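Local coordinates for protein omega-class glutathione S-transferase (Bombyx mori, PDB 3WD6) that binds glutathione and, as an omega-class glutathione transferase, probably catalyses glutathione-dependent transfer and dehydroascorbate reduction, at residues Y37-A50 against A178-R190. Sequence-based numbering, arbitrary orientation.
Sequences YCPYAQRTILALNA and ADYMIWPWFERLR. With GSH (glutathione), chain J; EDO (1,2-ethanediol), chain H.
Tyr180 meets the far end of helix 39-50, its ring lying obliquely against Leu46 CB and Ala50 CB, while its hydroxyl bonds to Asp218. Met181 works from both ends: SD and CE pack along the aliphatic part of Arg43, and Met181 O accepts from both Arg43 NE, on a lone pair at 2.8 Å, and Arg43 NH2 at 3.1 Å. Both bonds lie close to the guanidinium plane, fixing its rotation, and NH1 goes on to Ser92, a glutathione-binding residue. Trp183 turns its indole edge to Leu46; Trp183 CD1 lies 3.8 Å from Leu46 CD1. Next, Pro184, at the kink of its helix, plugs a hole formed by Pro39, Gln42, Arg43 and Leu46. Trp185 offers one face to Pro39 CB, a CH-pi contact, and points its six-membered ring edge-on at the face of Tyr40 (planes 69° apart); glutathione covers the opposite face of Tyr40. Glu187 OE2 accepts from Gln42 NE2 at 2.7 Å and also from Trp183 NE1. With CG anti to the backbone N (chi1 -172°), Gln42 runs out extended as a knob, and its OE1 receives Arg188 NH1 at 2.7 Å. Arg188 lays its guanidinium over Pro39 CB and donates from NH2 to Tyr37 O, just before the N-cap, Cys38 of the glutathione site. The segment axes come within 8.2 Å, N-to-C directions 132° apart, joining the thioredoxin-like and all-helical domains of the GST fold; helix 92-102 packs on Arg43 and Met181, helix 127-138 on Arg43, Trp185 and Arg188, helix 206-216 touches Asp179 and Trp183, and helix 39-51 follows sheet strand 31-34.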
loop_
_atom_site.group_PDB
_atom_site.type_symbol
_atom_site.label_atom_id
_atom_site.label_comp_id
_atom_site.label_asym_id
_atom_site.label_seq_id
_atom_site.Cartn_x
_atom_site.Cartn_y
_atom_site.Cartn_z
ATOM N N TYR A 37 3.868 -6.457 -5.079
ATOM C CA TYR A 37 3.605 -5.230 -5.818
ATOM C C TYR A 37 2.193 -4.739 -5.538
ATOM O O TYR A 37 1.753 -3.733 -6.102
ATOM C CB TYR A 37 3.841 -5.486 -7.326
ATOM C CG TYR A 37 5.237 -6.028 -7.568
ATOM C CD1 TYR A 37 6.311 -5.177 -7.811
ATOM C CD2 TYR A 37 5.491 -7.384 -7.483
ATOM C CE1 TYR A 37 7.604 -5.680 -7.993
ATOM C CE2 TYR A 37 6.760 -7.891 -7.664
ATOM C CZ TYR A 37 7.816 -7.043 -7.906
ATOM O OH TYR A 37 9.082 -7.588 -8.086
ATOM N N CYS A 38 1.473 -5.439 -4.663
ATOM C CA CYS A 38 0.129 -4.990 -4.323
ATOM C C CYS A 38 0.129 -3.798 -3.344
ATOM O O CYS A 38 0.552 -3.929 -2.183
ATOM C CB CYS A 38 -0.730 -6.137 -3.776
ATOM S SG CYS A 38 -2.404 -5.561 -3.325
ATOM N N PRO A 39 -0.369 -2.630 -3.799
ATOM C CA PRO A 39 -0.351 -1.505 -2.843
ATOM C C PRO A 39 -1.281 -1.748 -1.668
ATOM O O PRO A 39 -0.968 -1.274 -0.560
ATOM C CB PRO A 39 -0.840 -0.297 -3.665
ATOM C CG PRO A 39 -1.618 -0.898 -4.805
ATOM C CD PRO A 39 -0.956 -2.257 -5.098
ATOM N N TYR A 40 -2.400 -2.446 -1.897
ATOM C CA TYR A 40 -3.348 -2.678 -0.807
ATOM C C TYR A 40 -2.704 -3.527 0.274
ATOM O O TYR A 40 -2.790 -3.209 1.470
ATOM C CB TYR A 40 -4.659 -3.294 -1.311
ATOM C CG TYR A 40 -5.447 -2.315 -2.138
ATOM C CD1 TYR A 40 -6.188 -1.298 -1.530
ATOM C CD2 TYR A 40 -5.409 -2.365 -3.530
ATOM C CE1 TYR A 40 -6.892 -0.377 -2.287
ATOM C CE2 TYR A 40 -6.115 -1.444 -4.300
ATOM C CZ TYR A 40 -6.855 -0.456 -3.672
ATOM O OH TYR A 40 -7.541 0.461 -4.435
ATOM N N ALA A 41 -2.044 -4.599 -0.145
ATOM C CA ALA A 41 -1.334 -5.447 0.801
ATOM C C ALA A 41 -0.200 -4.664 1.480
ATOM O O ALA A 41 0.136 -4.939 2.639
ATOM C CB ALA A 41 -0.812 -6.679 0.098
ATOM N N GLN A 42 0.376 -3.685 0.775
ATOM C CA GLN A 42 1.462 -2.872 1.352
ATOM C C GLN A 42 1.025 -2.143 2.638
ATOM O O GLN A 42 1.819 -1.969 3.576
ATOM C CB GLN A 42 2.021 -1.868 0.341
ATOM C CG GLN A 42 3.272 -1.150 0.838
ATOM C CD GLN A 42 3.842 -0.172 -0.185
ATOM O OE1 GLN A 42 3.268 0.009 -1.277
ATOM N NE2 GLN A 42 4.970 0.478 0.166
ATOM N N ARG A 43 -0.237 -1.721 2.675
ATOM C CA ARG A 43 -0.812 -1.125 3.879
ATOM C C ARG A 43 -0.591 -2.008 5.093
ATOM O O ARG A 43 -0.237 -1.514 6.176
ATOM C CB ARG A 43 -2.316 -0.896 3.696
ATOM C CG ARG A 43 -2.647 0.241 2.793
ATOM C CD ARG A 43 -4.093 0.195 2.445
ATOM N NE ARG A 43 -4.574 1.485 1.964
ATOM C CZ ARG A 43 -5.816 1.707 1.564
ATOM N NH1 ARG A 43 -6.704 0.702 1.567
ATOM N NH2 ARG A 43 -6.166 2.934 1.172
ATOM N N THR A 44 -0.807 -3.311 4.920
ATOM C CA THR A 44 -0.694 -4.241 6.037
ATOM C C THR A 44 0.776 -4.386 6.458
ATOM O O THR A 44 1.091 -4.356 7.652
ATOM C CB THR A 44 -1.329 -5.599 5.682
ATOM O OG1 THR A 44 -2.718 -5.408 5.348
ATOM C CG2 THR A 44 -1.200 -6.575 6.851
ATOM N N ILE A 45 1.677 -4.537 5.482
ATOM C CA ILE A 45 3.134 -4.551 5.741
ATOM C C ILE A 45 3.622 -3.301 6.494
ATOM O O ILE A 45 4.364 -3.403 7.484
ATOM C CB ILE A 45 3.935 -4.609 4.416
ATOM C CG1 ILE A 45 3.434 -5.749 3.512
ATOM C CG2 ILE A 45 5.422 -4.698 4.692
ATOM C CD1 ILE A 45 3.589 -7.122 4.137
ATOM N N LEU A 46 3.231 -2.122 6.010
ATOM C CA LEU A 46 3.660 -0.876 6.640
ATOM C C LEU A 46 3.251 -0.878 8.102
ATOM O O LEU A 46 4.065 -0.623 8.987
ATOM C CB LEU A 46 3.037 0.347 5.941
ATOM C CG LEU A 46 3.490 0.578 4.496
ATOM C CD1 LEU A 46 2.720 1.724 3.883
ATOM C CD2 LEU A 46 5.018 0.821 4.426
ATOM N N ALA A 47 1.977 -1.175 8.344
ATOM C CA ALA A 47 1.456 -1.176 9.693
ATOM C C ALA A 47 2.273 -2.137 10.550
ATOM O O ALA A 47 2.789 -1.757 11.622
ATOM C CB ALA A 47 -0.041 -1.541 9.696
ATOM N N LEU A 48 2.409 -3.374 10.080
ATOM C CA LEU A 48 3.173 -4.374 10.830
ATOM C C LEU A 48 4.613 -3.912 11.074
ATOM O O LEU A 48 5.147 -4.086 12.188
ATOM C CB LEU A 48 3.164 -5.718 10.115
ATOM C CG LEU A 48 1.814 -6.426 10.033
ATOM C CD1 LEU A 48 1.899 -7.526 9.001
ATOM C CD2 LEU A 48 1.428 -7.005 11.371
ATOM N N ASN A 49 5.245 -3.327 10.051
ATOM C CA ASN A 49 6.601 -2.797 10.233
ATOM C C ASN A 49 6.663 -1.709 11.291
ATOM O O ASN A 49 7.475 -1.770 12.211
ATOM C CB ASN A 49 7.167 -2.245 8.925
ATOM C CG ASN A 49 7.470 -3.336 7.906
ATOM O OD1 ASN A 49 7.280 -4.533 8.172
ATOM N ND2 ASN A 49 7.938 -2.924 6.724
ATOM N N ALA A 50 5.810 -0.700 11.152
ATOM C CA ALA A 50 5.874 0.456 12.036
ATOM C C ALA A 50 5.662 0.044 13.502
ATOM O O ALA A 50 6.301 0.603 14.428
ATOM C CB ALA A 50 4.853 1.510 11.606
ATOM N N ALA A 178 -3.090 7.543 8.573
ATOM C CA ALA A 178 -3.368 8.353 7.400
ATOM C C ALA A 178 -2.152 8.318 6.463
ATOM O O ALA A 178 -2.286 8.065 5.254
ATOM C CB ALA A 178 -3.701 9.776 7.818
ATOM N N ASP A 179 -0.968 8.545 7.021
ATOM C CA ASP A 179 0.236 8.487 6.211
ATOM C C ASP A 179 0.421 7.107 5.593
ATOM O O ASP A 179 0.539 6.979 4.376
ATOM C CB ASP A 179 1.464 8.848 7.035
ATOM C CG ASP A 179 1.334 10.201 7.712
ATOM O OD1 ASP A 179 1.518 11.244 7.022
ATOM O OD2 ASP A 179 1.064 10.209 8.947
ATOM N N TYR A 180 0.448 6.075 6.427
ATOM C CA TYR A 180 0.755 4.738 5.929
ATOM C C TYR A 180 -0.287 4.227 4.951
ATOM O O TYR A 180 0.056 3.498 4.009
ATOM C CB TYR A 180 0.912 3.736 7.071
ATOM C CG TYR A 180 2.212 3.893 7.835
ATOM C CD1 TYR A 180 3.426 4.089 7.157
ATOM C CD2 TYR A 180 2.229 3.876 9.232
ATOM C CE1 TYR A 180 4.626 4.246 7.854
ATOM C CE2 TYR A 180 3.419 4.036 9.938
ATOM C CZ TYR A 180 4.620 4.216 9.243
ATOM O OH TYR A 180 5.803 4.347 9.939
ATOM N N MET A 181 -1.554 4.590 5.167
ATOM C CA MET A 181 -2.638 3.983 4.379
ATOM C C MET A 181 -2.745 4.605 2.976
ATOM O O MET A 181 -3.349 4.015 2.066
ATOM C CB MET A 181 -3.985 4.028 5.120
ATOM C CG MET A 181 -4.032 3.183 6.389
ATOM S SD MET A 181 -3.630 1.440 6.110
ATOM C CE MET A 181 -1.882 1.404 6.545
ATOM N N ILE A 182 -2.140 5.776 2.792
ATOM C CA ILE A 182 -2.109 6.364 1.464
ATOM C C ILE A 182 -0.727 6.193 0.830
ATOM O O ILE A 182 -0.567 6.309 -0.395
ATOM C CB ILE A 182 -2.543 7.862 1.470
ATOM C CG1 ILE A 182 -1.464 8.768 2.068
ATOM C CG2 ILE A 182 -3.866 8.036 2.227
ATOM C CD1 ILE A 182 -1.930 10.237 2.262
ATOM N N TRP A 183 0.273 5.898 1.661
ATOM C CA TRP A 183 1.653 5.865 1.181
ATOM C C TRP A 183 1.896 5.052 -0.119
ATOM O O TRP A 183 2.650 5.481 -0.993
ATOM C CB TRP A 183 2.624 5.380 2.276
ATOM C CG TRP A 183 3.953 5.121 1.652
ATOM C CD1 TRP A 183 4.538 3.905 1.410
ATOM C CD2 TRP A 183 4.821 6.105 1.095
ATOM N NE1 TRP A 183 5.748 4.079 0.764
ATOM C CE2 TRP A 183 5.938 5.421 0.551
ATOM C CE3 TRP A 183 4.778 7.500 1.020
ATOM C CZ2 TRP A 183 7.001 6.093 -0.067
ATOM C CZ3 TRP A 183 5.836 8.169 0.406
ATOM C CH2 TRP A 183 6.932 7.459 -0.135
ATOM N N PRO A 184 1.282 3.866 -0.239
ATOM C CA PRO A 184 1.655 3.038 -1.400
ATOM C C PRO A 184 1.465 3.754 -2.743
ATOM O O PRO A 184 2.192 3.498 -3.729
ATOM C CB PRO A 184 0.685 1.848 -1.307
ATOM C CG PRO A 184 0.361 1.754 0.172
ATOM C CD PRO A 184 0.305 3.191 0.645
ATOM N N TRP A 185 0.469 4.633 -2.800
ATOM C CA TRP A 185 0.220 5.314 -4.063
ATOM C C TRP A 185 1.246 6.397 -4.300
ATOM O O TRP A 185 1.690 6.580 -5.432
ATOM C CB TRP A 185 -1.230 5.766 -4.195
ATOM C CG TRP A 185 -2.045 4.541 -4.358
ATOM C CD1 TRP A 185 -2.318 3.885 -5.533
ATOM C CD2 TRP A 185 -2.604 3.729 -3.306
ATOM N NE1 TRP A 185 -3.047 2.746 -5.276
ATOM C CE2 TRP A 185 -3.239 2.625 -3.924
ATOM C CE3 TRP A 185 -2.649 3.843 -1.911
ATOM C CZ2 TRP A 185 -3.905 1.638 -3.195
ATOM C CZ3 TRP A 185 -3.318 2.863 -1.183
ATOM C CH2 TRP A 185 -3.939 1.773 -1.829
ATOM N N PHE A 186 1.670 7.072 -3.234
ATOM C CA PHE A 186 2.800 7.977 -3.369
ATOM C C PHE A 186 4.085 7.246 -3.796
ATOM O O PHE A 186 4.882 7.797 -4.585
ATOM C CB PHE A 186 3.007 8.787 -2.093
ATOM C CG PHE A 186 1.920 9.799 -1.854
ATOM C CD1 PHE A 186 1.364 10.516 -2.928
ATOM C CD2 PHE A 186 1.432 10.024 -0.570
ATOM C CE1 PHE A 186 0.340 11.450 -2.716
ATOM C CE2 PHE A 186 0.421 10.965 -0.345
ATOM C CZ PHE A 186 -0.126 11.676 -1.421
ATOM N N GLU A 187 4.300 6.028 -3.287
ATOM C CA GLU A 187 5.486 5.275 -3.665
ATOM C C GLU A 187 5.456 5.064 -5.171
ATOM O O GLU A 187 6.488 5.166 -5.851
ATOM C CB GLU A 187 5.572 3.917 -2.933
ATOM C CG GLU A 187 6.884 3.163 -3.230
ATOM C CD GLU A 187 7.158 1.956 -2.318
ATOM O OE1 GLU A 187 7.708 0.938 -2.810
ATOM O OE2 GLU A 187 6.854 2.020 -1.100
ATOM N N ARG A 188 4.260 4.791 -5.687
ATOM C CA ARG A 188 4.063 4.499 -7.108
ATOM C C ARG A 188 4.102 5.766 -7.967
ATOM O O ARG A 188 4.600 5.741 -9.095
ATOM C CB ARG A 188 2.760 3.706 -7.321
ATOM C CG ARG A 188 2.917 2.187 -7.100
ATOM C CD ARG A 188 1.781 1.570 -6.291
ATOM N NE ARG A 188 2.029 0.154 -5.985
ATOM C CZ ARG A 188 2.596 -0.286 -4.862
ATOM N NH1 ARG A 188 2.969 0.572 -3.924
ATOM N NH2 ARG A 188 2.781 -1.581 -4.667
ATOM N N LEU A 189 3.610 6.877 -7.424
ATOM C CA LEU A 189 3.598 8.145 -8.154
ATOM C C LEU A 189 5.018 8.445 -8.662
ATOM O O LEU A 189 5.198 8.955 -9.775
ATOM C CB LEU A 189 3.065 9.284 -7.253
ATOM C CG LEU A 189 2.894 10.734 -7.749
ATOM C CD1 LEU A 189 1.999 11.543 -6.806
ATOM C CD2 LEU A 189 4.235 11.454 -7.953
ATOM N N ARG A 190 6.008 8.098 -7.839
ATOM C CA ARG A 190 7.416 8.294 -8.172
ATOM C C ARG A 190 7.810 7.649 -9.523
ATOM O O ARG A 190 8.609 8.214 -10.280
ATOM C CB ARG A 190 8.303 7.787 -7.026
ATOM C CG ARG A 190 8.433 8.771 -5.865
ATOM C CD ARG A 190 8.774 8.086 -4.525
ATOM N NE ARG A 190 10.106 7.485 -4.441
ATOM C CZ ARG A 190 10.350 6.171 -4.524
ATOM N NH1 ARG A 190 9.352 5.313 -4.718
ATOM N NH2 ARG A 190 11.590 5.705 -4.408
HETATM N N1 GSH J . -10.519 -3.572 -0.961
HETATM C CA1 GSH J . -9.414 -4.536 -0.904
HETATM C C1 GSH J . -8.403 -4.194 0.184
HETATM O O11 GSH J . -7.700 -5.105 0.757
HETATM O O12 GSH J . -8.282 -2.972 0.548
HETATM C CB1 GSH J . -8.763 -4.602 -2.279
HETATM C CG1 GSH J . -7.459 -5.322 -2.410
HETATM C CD1 GSH J . -7.062 -5.690 -3.818
HETATM O OE1 GSH J . -7.584 -5.167 -4.796
HETATM N N2 GSH J . -6.047 -6.676 -4.036
HETATM C CA2 GSH J . -5.725 -7.008 -5.428
HETATM C C2 GSH J . -6.155 -8.439 -5.671
HETATM O O2 GSH J . -5.925 -9.279 -4.809
HETATM C CB2 GSH J . -4.257 -6.898 -5.645
HETATM S SG2 GSH J . -3.557 -5.301 -5.858
HETATM N N3 GSH J . -6.813 -8.799 -6.908
HETATM C CA3 GSH J . -7.222 -10.185 -7.142
HETATM C C3 GSH J . -7.278 -10.616 -8.552
HETATM O O31 GSH J . -6.235 -10.570 -9.260
HETATM O O32 GSH J . -8.360 -11.035 -9.033
HETATM C C1 EDO H . 9.088 -5.479 11.721
HETATM O O1 EDO H . 7.723 -5.762 12.113
HETATM C C2 EDO H . 9.526 -6.393 10.566
HETATM O O2 EDO H . 10.445 -5.723 9.682
HETATM O O HOH W 1 4.469 -2.675 -2.551
#